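PDB 2P62: hypothetical protein PH0156 from Pyrococcus horikoshii, which is of unknown function but probably has a Toprim-like fold, related to the nucleotidyl-transfer and hydrolysis domain of topoisomerases and primases. Local coordinates for residues I6-K11 against L60-A65; E90-V95 against E127-Y132; I39-F44 against L84-V89. All coordinates share one frame; numbering follows the deposited sequence.

Interaction 1. Residues I6-K11 against L60-A65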
ATOM      1  N   ILE A   6       8.411  -1.128  19.748  1.00 25.18           N
ATOM      2  CA  ILE A   6       8.280   0.114  18.998  1.00 24.30           C
ATOM      3  C   ILE A   6       6.867   0.198  18.422  1.00 24.37           C
ATOM      4  O   ILE A   6       6.457  -0.643  17.620  1.00 22.03           O
ATOM      5  CB  ILE A   6       9.302   0.199  17.848  1.00 23.90           C
ATOM      6  CG1 ILE A   6      10.722   0.021  18.402  1.00 23.82           C
ATOM      7  CG2 ILE A   6       9.157   1.547  17.136  1.00 25.60           C
ATOM      8  CD1 ILE A   6      11.844   0.225  17.384  1.00 20.43           C
ATOM      9  N   ILE A   7       6.126   1.214  18.853  1.00 25.79           N
ATOM     10  CA  ILE A   7       4.754   1.416  18.408  1.00 24.81           C
ATOM     11  C   ILE A   7       4.628   2.638  17.509  1.00 25.35           C
ATOM     12  O   ILE A   7       4.930   3.756  17.922  1.00 25.51           O
ATOM     13  CB  ILE A   7       3.801   1.611  19.605  1.00 23.21           C
ATOM     14  CG1 ILE A   7       3.982   0.465  20.612  1.00 23.54           C
ATOM     15  CG2 ILE A   7       2.355   1.675  19.097  1.00 23.55           C
ATOM     16  CD1 ILE A   7       3.207   0.646  21.914  1.00 21.35           C
ATOM     17  N   VAL A   8       4.188   2.413  16.277  1.00 26.24           N
ATOM     18  CA  VAL A   8       4.009   3.488  15.313  1.00 27.05           C
ATOM     19  C   VAL A   8       2.558   3.486  14.860  1.00 28.30           C
ATOM     20  O   VAL A   8       1.807   2.566  15.193  1.00 28.47           O
ATOM     21  CB  VAL A   8       4.927   3.301  14.089  1.00 29.12           C
ATOM     22  CG1 VAL A   8       6.380   3.407  14.516  1.00 28.27           C
ATOM     23  CG2 VAL A   8       4.661   1.953  13.441  1.00 27.68           C
ATOM     24  N   GLU A   9       2.161   4.496  14.090  1.00 29.93           N
ATOM     25  CA  GLU A   9       0.776   4.579  13.636  1.00 31.23           C
ATOM     26  C   GLU A   9       0.410   3.726  12.424  1.00 30.09           C
ATOM     27  O   GLU A   9      -0.613   3.052  12.444  1.00 32.85           O
ATOM     28  CB  GLU A   9       0.386   6.031  13.350  1.00 32.21           C
ATOM     29  CG  GLU A   9      -1.115   6.197  13.151  1.00 34.38           C
ATOM     30  CD  GLU A   9      -1.519   7.630  12.874  1.00 37.88           C
ATOM     31  OE1 GLU A   9      -0.938   8.543  13.501  1.00 38.72           O
ATOM     32  OE2 GLU A   9      -2.429   7.842  12.040  1.00 39.74           O
ATOM     33  N   GLY A  10       1.228   3.758  11.374  1.00 29.23           N
ATOM     34  CA  GLY A  10       0.916   2.984  10.182  1.00 26.88           C
ATOM     35  C   GLY A  10       2.097   2.369   9.451  1.00 28.40           C
ATOM     36  O   GLY A  10       3.241   2.436   9.916  1.00 28.47           O
ATOM     37  N   LYS A  11       1.813   1.762   8.298  1.00 28.96           N
ATOM     38  CA  LYS A  11       2.833   1.112   7.478  1.00 26.84           C
ATOM     39  C   LYS A  11       3.946   2.084   7.091  1.00 25.31           C
ATOM     40  O   LYS A  11       5.123   1.723   7.133  1.00 24.26           O
ATOM     41  CB  LYS A  11       2.207   0.537   6.206  1.00 28.68           C
ATOM     42  CG  LYS A  11       3.047  -0.527   5.511  1.00 30.23           C
ATOM     43  CD  LYS A  11       3.017  -1.829   6.299  1.00 34.24           C
ATOM     44  CE  LYS A  11       3.556  -3.023   5.498  1.00 35.13           C
ATOM     45  NZ  LYS A  11       5.001  -2.910   5.163  1.00 34.50           N
ATOM     46  N   LEU A  60      13.868  -6.034  18.348  1.00 24.51           N
ATOM     47  CA  LEU A  60      12.964  -4.898  18.247  1.00 23.69           C
ATOM     48  C   LEU A  60      11.647  -5.384  17.664  1.00 23.66           C
ATOM     49  O   LEU A  60      11.599  -5.886  16.541  1.00 20.48           O
ATOM     50  CB  LEU A  60      13.549  -3.814  17.344  1.00 22.32           C
ATOM     51  CG  LEU A  60      14.868  -3.216  17.831  1.00 22.61           C
ATOM     52  CD1 LEU A  60      15.436  -2.311  16.764  1.00 20.48           C
ATOM     53  CD2 LEU A  60      14.653  -2.470  19.138  1.00 20.08           C
ATOM     54  N   VAL A  61      10.583  -5.251  18.446  1.00 24.30           N
ATOM     55  CA  VAL A  61       9.258  -5.657  18.017  1.00 25.25           C
ATOM     56  C   VAL A  61       8.515  -4.388  17.627  1.00 25.78           C
ATOM     57  O   VAL A  61       8.212  -3.555  18.473  1.00 27.25           O
ATOM     58  CB  VAL A  61       8.511  -6.378  19.156  1.00 25.29           C
ATOM     59  CG1 VAL A  61       7.122  -6.792  18.687  1.00 25.61           C
ATOM     60  CG2 VAL A  61       9.309  -7.611  19.598  1.00 23.31           C
ATOM     61  N   ILE A  62       8.237  -4.243  16.338  1.00 25.53           N
ATOM     62  CA  ILE A  62       7.549  -3.066  15.820  1.00 25.39           C
ATOM     63  C   ILE A  62       6.109  -3.400  15.449  1.00 27.35           C
ATOM     64  O   ILE A  62       5.859  -4.361  14.721  1.00 26.83           O
ATOM     65  CB  ILE A  62       8.262  -2.545  14.559  1.00 25.34           C
ATOM     66  CG1 ILE A  62       9.755  -2.400  14.844  1.00 22.56           C
ATOM     67  CG2 ILE A  62       7.660  -1.220  14.110  1.00 21.41           C
ATOM     68  CD1 ILE A  62      10.542  -2.023  13.643  1.00 26.44           C
ATOM     69  N   ILE A  63       5.166  -2.603  15.946  1.00 28.75           N
ATOM     70  CA  ILE A  63       3.753  -2.810  15.639  1.00 31.01           C
ATOM     71  C   ILE A  63       3.131  -1.510  15.159  1.00 33.56           C
ATOM     72  O   ILE A  63       3.565  -0.429  15.554  1.00 33.31           O
ATOM     73  CB  ILE A  63       2.940  -3.287  16.875  1.00 30.07           C
ATOM     74  CG1 ILE A  63       3.009  -2.242  17.986  1.00 31.43           C
ATOM     75  CG2 ILE A  63       3.478  -4.600  17.387  1.00 30.01           C
ATOM     76  CD1 ILE A  63       2.197  -2.610  19.208  1.00 33.04           C
ATOM     77  N   HIS A  64       2.114  -1.622  14.309  1.00 37.79           N
ATOM     78  CA  HIS A  64       1.401  -0.459  13.788  1.00 43.73           C
ATOM     79  C   HIS A  64      -0.073  -0.806  13.591  1.00 47.90           C
ATOM     80  O   HIS A  64      -0.467  -1.958  13.776  1.00 48.33           O
ATOM     81  CB  HIS A  64       1.988  -0.005  12.453  1.00 43.15           C
ATOM     82  CG  HIS A  64       1.698  -0.935  11.317  1.00 44.84           C
ATOM     83  ND1 HIS A  64       2.448  -2.063  11.065  1.00 45.48           N
ATOM     84  CD2 HIS A  64       0.728  -0.909  10.372  1.00 43.12           C
ATOM     85  CE1 HIS A  64       1.955  -2.690  10.014  1.00 44.30           C
ATOM     86  NE2 HIS A  64       0.911  -2.011   9.575  1.00 44.77           N
ATOM     87  N   ALA A  65      -0.873   0.191  13.204  1.00 52.72           N
ATOM     88  CA  ALA A  65      -2.315   0.023  12.981  1.00 57.28           C
ATOM     89  C   ALA A  65      -2.949  -0.730  14.150  1.00 60.77           C
ATOM     90  O   ALA A  65      -3.831  -1.574  13.968  1.00 61.99           O
ATOM     91  CB  ALA A  65      -2.567  -0.728  11.662  1.00 54.63           C
TER
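Ile6 and Ile7 run parallel to Ile62 and Ile63 as neighbouring strands, their pairing carried by alternating backbone bonds. Ile6 N donates to Val61 O at 2.7 Å, Ile63 N then bonds to Ile6 O, and Val8 N to Ile63 O. Beyond the strand ends, Ala65 N still reaches Glu9 O at 3.0 Å, from above the carbonyl plane and less straight (151° at the hydrogen). On the face carrying Ile6 and Ile62, Ile6 CB meets Ile62 CG1 at 4.0 Å. On the other face, Ile7 and Ile63 lie side by side, Ile7 CG1 against Ile63 CD1 at 3.8 Å; Ile63 sets CG1 between its backbone N and carbonyl carbon (chi1 61°), which carries that branch alongside Ile7. At the loop end, Val8 CG2 presses on His64 CB at 3.5 Å. The His64 ring has Lys11 CA over the rim of one face, while Lys11 CD comes within 3.9 Å of His64 NE2. Gly10 occupies the N-cap position of helix 11-23, its N bonded to Asp13 OD1. A central strand turning through Glu9-Gly10 into a helix is consistent with the Toprim fold, whose signature glutamate lies at this turn.

Interaction 2. Residues E90-V95 against E127-Y132; sequences EEVYVV and EGVKIY
Parallel pairing sets Glu91, Val92 and Tyr93 beside Lys130, Ile131 and Tyr132, the backbone bonds themselves linking Glu90, Val92 and Val94 to Lys130 and Tyr132. The shortest, Tyr132 N to Val92 O, measures 2.7 Å and is nearly straight. The Tyr93 and Tyr132 rings are near parallel (planes 10° apart) but slid past each other, centroids 4.9 Å apart, the closest approach being Tyr93 CE2 to Tyr132 CD2 at 3.4 Å. Both carry CG anti to the carbonyl carbon (chi1 -65° and -68°), which points the rings the same way. Tyr93 OH donates to Glu91 OE1 at 2.8 Å, from above the carboxylate plane; that bond holds the tyrosine's outer end, and Lys4, in a salt bridge to the same oxygen, helps position the carboxylate. Glu91 OE2 lies at the edge of the Tyr132 ring, 3.9 Å from Tyr132 CE2. A water donates to Glu90 O and Gly128 O, bridging the strand starts. Apolar packing on the other face sets Val92 CG2 on Val129 CG1 at 3.9 Å. Helix 233-239 lies against the two tyrosines, helices 71-84 and 104-109 pack on the valine-isoleucine face, and strands 2-7 and 123-126 continue the sheet on either side.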
ATOM      1  N   GLU A  90      12.204  -4.179  28.103  1.00 24.15           N
ATOM      2  CA  GLU A  90      12.880  -3.156  28.887  1.00 24.83           C
ATOM      3  C   GLU A  90      12.634  -1.735  28.382  1.00 24.36           C
ATOM      4  O   GLU A  90      12.830  -0.768  29.115  1.00 24.21           O
ATOM      5  CB  GLU A  90      14.383  -3.442  28.922  1.00 25.78           C
ATOM      6  CG  GLU A  90      15.114  -3.202  27.621  1.00 25.50           C
ATOM      7  CD  GLU A  90      16.570  -3.644  27.706  1.00 28.37           C
ATOM      8  OE1 GLU A  90      17.073  -3.847  28.833  1.00 29.57           O
ATOM      9  OE2 GLU A  90      17.212  -3.781  26.648  1.00 24.14           O
ATOM     10  N   GLU A  91      12.228  -1.597  27.128  1.00 22.15           N
ATOM     11  CA  GLU A  91      11.955  -0.273  26.602  1.00 23.52           C
ATOM     12  C   GLU A  91      10.773  -0.319  25.651  1.00 22.32           C
ATOM     13  O   GLU A  91      10.541  -1.311  24.953  1.00 22.34           O
ATOM     14  CB  GLU A  91      13.190   0.323  25.885  1.00 25.07           C
ATOM     15  CG  GLU A  91      14.467   0.324  26.731  1.00 28.96           C
ATOM     16  CD  GLU A  91      15.655   1.038  26.098  1.00 32.13           C
ATOM     17  OE1 GLU A  91      15.903   0.863  24.880  1.00 30.65           O
ATOM     18  OE2 GLU A  91      16.362   1.768  26.838  1.00 35.41           O
ATOM     19  N   VAL A  92      10.010   0.763  25.664  1.00 20.50           N
ATOM     20  CA  VAL A  92       8.864   0.904  24.796  1.00 20.67           C
ATOM     21  C   VAL A  92       8.933   2.294  24.187  1.00 22.16           C
ATOM     22  O   VAL A  92       9.072   3.294  24.897  1.00 21.30           O
ATOM     23  CB  VAL A  92       7.520   0.761  25.556  1.00 19.97           C
ATOM     24  CG1 VAL A  92       6.374   1.030  24.597  1.00 16.87           C
ATOM     25  CG2 VAL A  92       7.379  -0.644  26.144  1.00 14.88           C
ATOM     26  N   TYR A  93       8.862   2.343  22.860  1.00 22.68           N
ATOM     27  CA  TYR A  93       8.894   3.599  22.125  1.00 22.19           C
ATOM     28  C   TYR A  93       7.514   3.853  21.535  1.00 22.22           C
ATOM     29  O   TYR A  93       6.916   2.966  20.944  1.00 24.10           O
ATOM     30  CB  TYR A  93       9.942   3.538  21.001  1.00 20.77           C
ATOM     31  CG  TYR A  93      11.356   3.415  21.512  1.00 20.70           C
ATOM     32  CD1 TYR A  93      11.865   2.175  21.907  1.00 21.01           C
ATOM     33  CD2 TYR A  93      12.155   4.547  21.701  1.00 19.88           C
ATOM     34  CE1 TYR A  93      13.119   2.062  22.488  1.00 20.35           C
ATOM     35  CE2 TYR A  93      13.425   4.442  22.285  1.00 19.19           C
ATOM     36  CZ  TYR A  93      13.897   3.197  22.683  1.00 21.53           C
ATOM     37  OH  TYR A  93      15.117   3.068  23.324  1.00 22.19           O
ATOM     38  N   VAL A  94       6.995   5.058  21.715  1.00 22.61           N
ATOM     39  CA  VAL A  94       5.690   5.388  21.159  1.00 22.92           C
ATOM     40  C   VAL A  94       5.892   6.596  20.252  1.00 23.56           C
ATOM     41  O   VAL A  94       6.168   7.690  20.726  1.00 23.76           O
ATOM     42  CB  VAL A  94       4.681   5.706  22.279  1.00 23.75           C
ATOM     43  CG1 VAL A  94       3.300   5.977  21.678  1.00 24.95           C
ATOM     44  CG2 VAL A  94       4.600   4.529  23.248  1.00 21.33           C
ATOM     45  N   VAL A  95       5.774   6.380  18.945  1.00 24.45           N
ATOM     46  CA  VAL A  95       5.985   7.428  17.955  1.00 24.19           C
ATOM     47  C   VAL A  95       4.705   7.902  17.301  1.00 25.87           C
ATOM     48  O   VAL A  95       3.913   7.099  16.799  1.00 26.26           O
ATOM     49  CB  VAL A  95       6.943   6.937  16.860  1.00 24.96           C
ATOM     50  CG1 VAL A  95       7.103   8.001  15.766  1.00 17.79           C
ATOM     51  CG2 VAL A  95       8.292   6.586  17.499  1.00 22.76           C
ATOM     52  N   GLU A 127       7.366   0.172  36.353  1.00 27.43           N
ATOM     53  CA  GLU A 127       7.506  -1.275  36.309  1.00 28.59           C
ATOM     54  C   GLU A 127       8.891  -1.622  35.760  1.00 28.40           C
ATOM     55  O   GLU A 127       9.081  -2.683  35.177  1.00 30.02           O
ATOM     56  CB  GLU A 127       6.417  -1.866  35.408  1.00 29.69           C
ATOM     57  CG  GLU A 127       5.310  -2.657  36.112  1.00 37.74           C
ATOM     58  CD  GLU A 127       4.733  -1.980  37.354  1.00 39.77           C
ATOM     59  OE1 GLU A 127       5.296  -2.185  38.451  1.00 42.52           O
ATOM     60  OE2 GLU A 127       3.719  -1.252  37.234  1.00 39.59           O
ATOM     61  N   GLY A 128       9.853  -0.722  35.940  1.00 28.88           N
ATOM     62  CA  GLY A 128      11.200  -0.966  35.450  1.00 27.03           C
ATOM     63  C   GLY A 128      11.343  -0.832  33.942  1.00 27.41           C
ATOM     64  O   GLY A 128      12.395  -1.135  33.383  1.00 27.82           O
ATOM     65  N   VAL A 129      10.290  -0.371  33.275  1.00 26.15           N
ATOM     66  CA  VAL A 129      10.316  -0.217  31.818  1.00 24.61           C
ATOM     67  C   VAL A 129      10.429   1.247  31.383  1.00 25.45           C
ATOM     68  O   VAL A 129       9.644   2.091  31.818  1.00 24.58           O
ATOM     69  CB  VAL A 129       9.030  -0.832  31.176  1.00 24.64           C
ATOM     70  CG1 VAL A 129       8.970  -0.517  29.692  1.00 18.32           C
ATOM     71  CG2 VAL A 129       9.005  -2.349  31.394  1.00 20.21           C
ATOM     72  N   LYS A 130      11.401   1.538  30.519  1.00 24.63           N
ATOM     73  CA  LYS A 130      11.585   2.897  30.015  1.00 26.16           C
ATOM     74  C   LYS A 130      10.662   3.178  28.828  1.00 25.98           C
ATOM     75  O   LYS A 130      10.822   2.603  27.757  1.00 24.61           O
ATOM     76  CB  LYS A 130      13.041   3.128  29.591  1.00 26.51           C
ATOM     77  CG  LYS A 130      14.016   3.276  30.736  1.00 30.70           C
ATOM     78  CD  LYS A 130      15.399   3.632  30.230  1.00 34.04           C
ATOM     79  CE  LYS A 130      16.395   3.624  31.373  1.00 36.43           C
ATOM     80  NZ  LYS A 130      16.315   2.328  32.104  1.00 37.82           N
ATOM     81  N   ILE A 131       9.694   4.066  29.022  1.00 25.84           N
ATOM     82  CA  ILE A 131       8.765   4.414  27.957  1.00 24.80           C
ATOM     83  C   ILE A 131       9.176   5.741  27.317  1.00 26.72           C
ATOM     84  O   ILE A 131       9.253   6.777  27.983  1.00 26.46           O
ATOM     85  CB  ILE A 131       7.330   4.486  28.506  1.00 23.84           C
ATOM     86  CG1 ILE A 131       6.971   3.129  29.135  1.00 25.42           C
ATOM     87  CG2 ILE A 131       6.352   4.822  27.375  1.00 21.38           C
ATOM     88  CD1 ILE A 131       5.670   3.090  29.989  1.00 24.91           C
ATOM     89  N   TYR A 132       9.458   5.695  26.020  1.00 26.10           N
ATOM     90  CA  TYR A 132       9.887   6.882  25.305  1.00 26.59           C
ATOM     91  C   TYR A 132       8.844   7.456  24.369  1.00 26.20           C
ATOM     92  O   TYR A 132       8.577   6.913  23.302  1.00 26.17           O
ATOM     93  CB  TYR A 132      11.158   6.593  24.498  1.00 27.69           C
ATOM     94  CG  TYR A 132      12.391   6.326  25.327  1.00 32.16           C
ATOM     95  CD1 TYR A 132      13.182   7.379  25.797  1.00 31.97           C
ATOM     96  CD2 TYR A 132      12.790   5.013  25.624  1.00 32.04           C
ATOM     97  CE1 TYR A 132      14.338   7.131  26.534  1.00 32.55           C
ATOM     98  CE2 TYR A 132      13.945   4.762  26.364  1.00 32.20           C
ATOM     99  CZ  TYR A 132      14.712   5.824  26.810  1.00 33.55           C
ATOM    100  OH  TYR A 132      15.865   5.577  27.518  1.00 37.70           O
TER
HETATM  101  O   HOH W   1      14.452  -0.288  31.268  1.00 31.78           O

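Interaction 3. Residues I39-F44 against L84-V89; sequences IGKWGF and LGLLNV
Leu87 lays a methyl squarely over the indole of Trp42, a CH-pi contact centred over the ring: Leu87 CD1 sits 3.9 Å from the centroid of the five-membered ring of Trp42, only 16° off its normal. The leucine belongs to the connection between helix 71-84 and strand 89-97, just after a Schellman motif in which Gly85, with positive phi, is the C-prime residue and Leu86 N returns to Ser81 O; a CB on Gly85 would jam against the preceding carbonyl. The second branch, Leu87 CD2, approaches the indole at Trp42 CZ2, 3.4 Å away, so both methyls grip the same ring system. Farther along the benzo ring, Val89 CG2 comes obliquely to Trp42 CH2 at 3.7 Å. Trp42 and Phe37 form an edge-to-face pair, and Trp42 CB stands over the centre of the Phe44 ring. With an alanine in place of Trp42 the indole is gone, and the Leu87 methyls and Val89 CG2 would probably lose their common packing surface, opening a gap between the short helix 39-42 and this connection. Ser81 of helix 71-84 bonds Lys41 O through its OG. The polar part of the contact is made by the Lys41 chain, which, bent at chi3 (-65°), crosses Leu86 at about a right angle, Lys41 CD lying 3.6 Å from Leu86 CB, and its NZ donates to Leu86 O at 2.8 Å.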
ATOM      1  N   ILE A  39      -1.513 -13.018  22.979  1.00 77.59           N
ATOM      2  CA  ILE A  39      -2.274 -11.821  23.310  1.00 75.09           C
ATOM      3  C   ILE A  39      -2.342 -11.599  24.820  1.00 72.90           C
ATOM      4  O   ILE A  39      -2.261 -10.467  25.298  1.00 72.43           O
ATOM      5  CB  ILE A  39      -3.713 -11.902  22.740  1.00 75.66           C
ATOM      6  CG1 ILE A  39      -4.480 -10.616  23.074  1.00 74.65           C
ATOM      7  CG2 ILE A  39      -4.421 -13.136  23.286  1.00 74.90           C
ATOM      8  CD1 ILE A  39      -5.892 -10.581  22.530  1.00 76.15           C
ATOM      9  N   GLY A  40      -2.479 -12.686  25.568  1.00 70.69           N
ATOM     10  CA  GLY A  40      -2.556 -12.574  27.012  1.00 67.94           C
ATOM     11  C   GLY A  40      -1.384 -11.828  27.614  1.00 66.21           C
ATOM     12  O   GLY A  40      -1.498 -11.260  28.703  1.00 67.24           O
ATOM     13  N   LYS A  41      -0.255 -11.817  26.910  1.00 63.21           N
ATOM     14  CA  LYS A  41       0.934 -11.142  27.412  1.00 60.56           C
ATOM     15  C   LYS A  41       1.247  -9.820  26.726  1.00 58.90           C
ATOM     16  O   LYS A  41       1.683  -8.872  27.380  1.00 57.34           O
ATOM     17  CB  LYS A  41       2.139 -12.078  27.325  1.00 60.22           C
ATOM     18  CG  LYS A  41       1.983 -13.309  28.193  1.00 60.58           C
ATOM     19  CD  LYS A  41       3.318 -13.876  28.642  1.00 60.97           C
ATOM     20  CE  LYS A  41       4.137 -14.407  27.486  1.00 61.40           C
ATOM     21  NZ  LYS A  41       5.359 -15.090  27.993  1.00 61.31           N
ATOM     22  N   TRP A  42       1.017  -9.753  25.418  1.00 58.12           N
ATOM     23  CA  TRP A  42       1.286  -8.533  24.664  1.00 57.62           C
ATOM     24  C   TRP A  42       0.080  -7.622  24.486  1.00 58.60           C
ATOM     25  O   TRP A  42       0.236  -6.411  24.327  1.00 59.72           O
ATOM     26  CB  TRP A  42       1.859  -8.869  23.290  1.00 55.81           C
ATOM     27  CG  TRP A  42       3.232  -9.443  23.342  1.00 54.28           C
ATOM     28  CD1 TRP A  42       3.571 -10.761  23.445  1.00 53.74           C
ATOM     29  CD2 TRP A  42       4.461  -8.713  23.288  1.00 53.01           C
ATOM     30  NE1 TRP A  42       4.937 -10.899  23.455  1.00 53.83           N
ATOM     31  CE2 TRP A  42       5.508  -9.656  23.363  1.00 53.05           C
ATOM     32  CE3 TRP A  42       4.780  -7.353  23.189  1.00 52.47           C
ATOM     33  CZ2 TRP A  42       6.855  -9.283  23.333  1.00 51.71           C
ATOM     34  CZ3 TRP A  42       6.119  -6.982  23.160  1.00 51.45           C
ATOM     35  CH2 TRP A  42       7.140  -7.946  23.234  1.00 50.75           C
ATOM     36  N   GLY A  43      -1.119  -8.196  24.498  1.00 58.19           N
ATOM     37  CA  GLY A  43      -2.315  -7.389  24.340  1.00 57.12           C
ATOM     38  C   GLY A  43      -2.575  -6.959  22.908  1.00 57.81           C
ATOM     39  O   GLY A  43      -3.324  -6.011  22.662  1.00 56.23           O
ATOM     40  N   PHE A  44      -1.954  -7.652  21.960  1.00 59.21           N
ATOM     41  CA  PHE A  44      -2.133  -7.343  20.544  1.00 61.63           C
ATOM     42  C   PHE A  44      -3.481  -7.882  20.066  1.00 64.15           C
ATOM     43  O   PHE A  44      -4.107  -8.700  20.745  1.00 64.58           O
ATOM     44  CB  PHE A  44      -0.998  -7.966  19.720  1.00 59.57           C
ATOM     45  CG  PHE A  44       0.363  -7.391  20.018  1.00 57.04           C
ATOM     46  CD1 PHE A  44       1.519  -8.091  19.673  1.00 56.55           C
ATOM     47  CD2 PHE A  44       0.494  -6.153  20.643  1.00 55.69           C
ATOM     48  CE1 PHE A  44       2.789  -7.571  19.955  1.00 55.42           C
ATOM     49  CE2 PHE A  44       1.753  -5.624  20.928  1.00 54.84           C
ATOM     50  CZ  PHE A  44       2.903  -6.335  20.582  1.00 54.79           C
ATOM     51  N   LEU A  84       4.928  -9.179  36.329  1.00 39.90           N
ATOM     52  CA  LEU A  84       4.808 -10.595  36.659  1.00 40.41           C
ATOM     53  C   LEU A  84       6.040 -11.394  36.248  1.00 41.13           C
ATOM     54  O   LEU A  84       6.233 -12.517  36.710  1.00 41.42           O
ATOM     55  CB  LEU A  84       3.567 -11.191  35.980  1.00 39.65           C
ATOM     56  CG  LEU A  84       2.209 -10.707  36.502  1.00 41.31           C
ATOM     57  CD1 LEU A  84       1.085 -11.200  35.599  1.00 41.06           C
ATOM     58  CD2 LEU A  84       2.013 -11.213  37.921  1.00 39.26           C
ATOM     59  N   GLY A  85       6.869 -10.819  35.380  1.00 41.02           N
ATOM     60  CA  GLY A  85       8.070 -11.506  34.930  1.00 39.70           C
ATOM     61  C   GLY A  85       7.828 -12.505  33.803  1.00 40.04           C
ATOM     62  O   GLY A  85       8.543 -13.501  33.704  1.00 41.08           O
ATOM     63  N   LEU A  86       6.837 -12.226  32.953  1.00 37.72           N
ATOM     64  CA  LEU A  86       6.471 -13.085  31.823  1.00 36.26           C
ATOM     65  C   LEU A  86       6.987 -12.560  30.471  1.00 35.32           C
ATOM     66  O   LEU A  86       6.891 -13.246  29.458  1.00 34.23           O
ATOM     67  CB  LEU A  86       4.944 -13.231  31.757  1.00 36.71           C
ATOM     68  CG  LEU A  86       4.222 -13.509  33.083  1.00 39.12           C
ATOM     69  CD1 LEU A  86       2.715 -13.605  32.849  1.00 38.93           C
ATOM     70  CD2 LEU A  86       4.757 -14.801  33.702  1.00 38.86           C
ATOM     71  N   LEU A  87       7.503 -11.333  30.458  1.00 33.86           N
ATOM     72  CA  LEU A  87       8.041 -10.723  29.245  1.00 32.80           C
ATOM     73  C   LEU A  87       9.335 -10.008  29.565  1.00 32.40           C
ATOM     74  O   LEU A  87       9.447  -9.336  30.593  1.00 32.90           O
ATOM     75  CB  LEU A  87       7.065  -9.707  28.646  1.00 33.28           C
ATOM     76  CG  LEU A  87       6.151 -10.202  27.521  1.00 36.96           C
ATOM     77  CD1 LEU A  87       5.277  -9.065  27.024  1.00 36.02           C
ATOM     78  CD2 LEU A  87       6.996 -10.754  26.380  1.00 36.18           C
ATOM     79  N   ASN A  88      10.312 -10.134  28.679  1.00 29.58           N
ATOM     80  CA  ASN A  88      11.583  -9.474  28.904  1.00 28.32           C
ATOM     81  C   ASN A  88      11.666  -8.140  28.154  1.00 26.37           C
ATOM     82  O   ASN A  88      12.615  -7.886  27.406  1.00 25.48           O
ATOM     83  CB  ASN A  88      12.729 -10.383  28.472  1.00 28.51           C
ATOM     84  CG  ASN A  88      14.065  -9.899  28.984  1.00 28.70           C
ATOM     85  OD1 ASN A  88      15.093 -10.067  28.332  1.00 30.45           O
ATOM     86  ND2 ASN A  88      14.056  -9.293  30.168  1.00 28.66           N
ATOM     87  N   VAL A  89      10.673  -7.284  28.363  1.00 25.18           N
ATOM     88  CA  VAL A  89      10.643  -5.982  27.712  1.00 24.59           C
ATOM     89  C   VAL A  89      11.251  -4.934  28.632  1.00 24.29           C
ATOM     90  O   VAL A  89      10.868  -4.817  29.793  1.00 25.56           O
ATOM     91  CB  VAL A  89       9.195  -5.578  27.339  1.00 23.90           C
ATOM     92  CG1 VAL A  89       9.141  -4.112  26.921  1.00 24.44           C
ATOM     93  CG2 VAL A  89       8.703  -6.447  26.202  1.00 21.29           C
TER

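Overall arrangement
Interactions 1 and 2 belong to one sheet: strand 2-7 lies between strands 58-63 and 89-97, and Ile7 N and O bond to Tyr93 O and Val95 N. Both are parallel strand pairings, but interaction 1, its centre about 7 Å from the chain's centre, runs out into a more exposed turn, whereas interaction 2, centred about 15 Å out, is mostly buried and adds a slid-apart tyrosine pair and charged groups. Interaction 3, with its centre about 22 Å out, is the most peripheral and joins a short helix to a connection by indole packing and a lysine bond. That connection runs straight into strand 89-97 of interaction 2, and Phe44 CE2 packs on Ile63 CD1 of interaction 1.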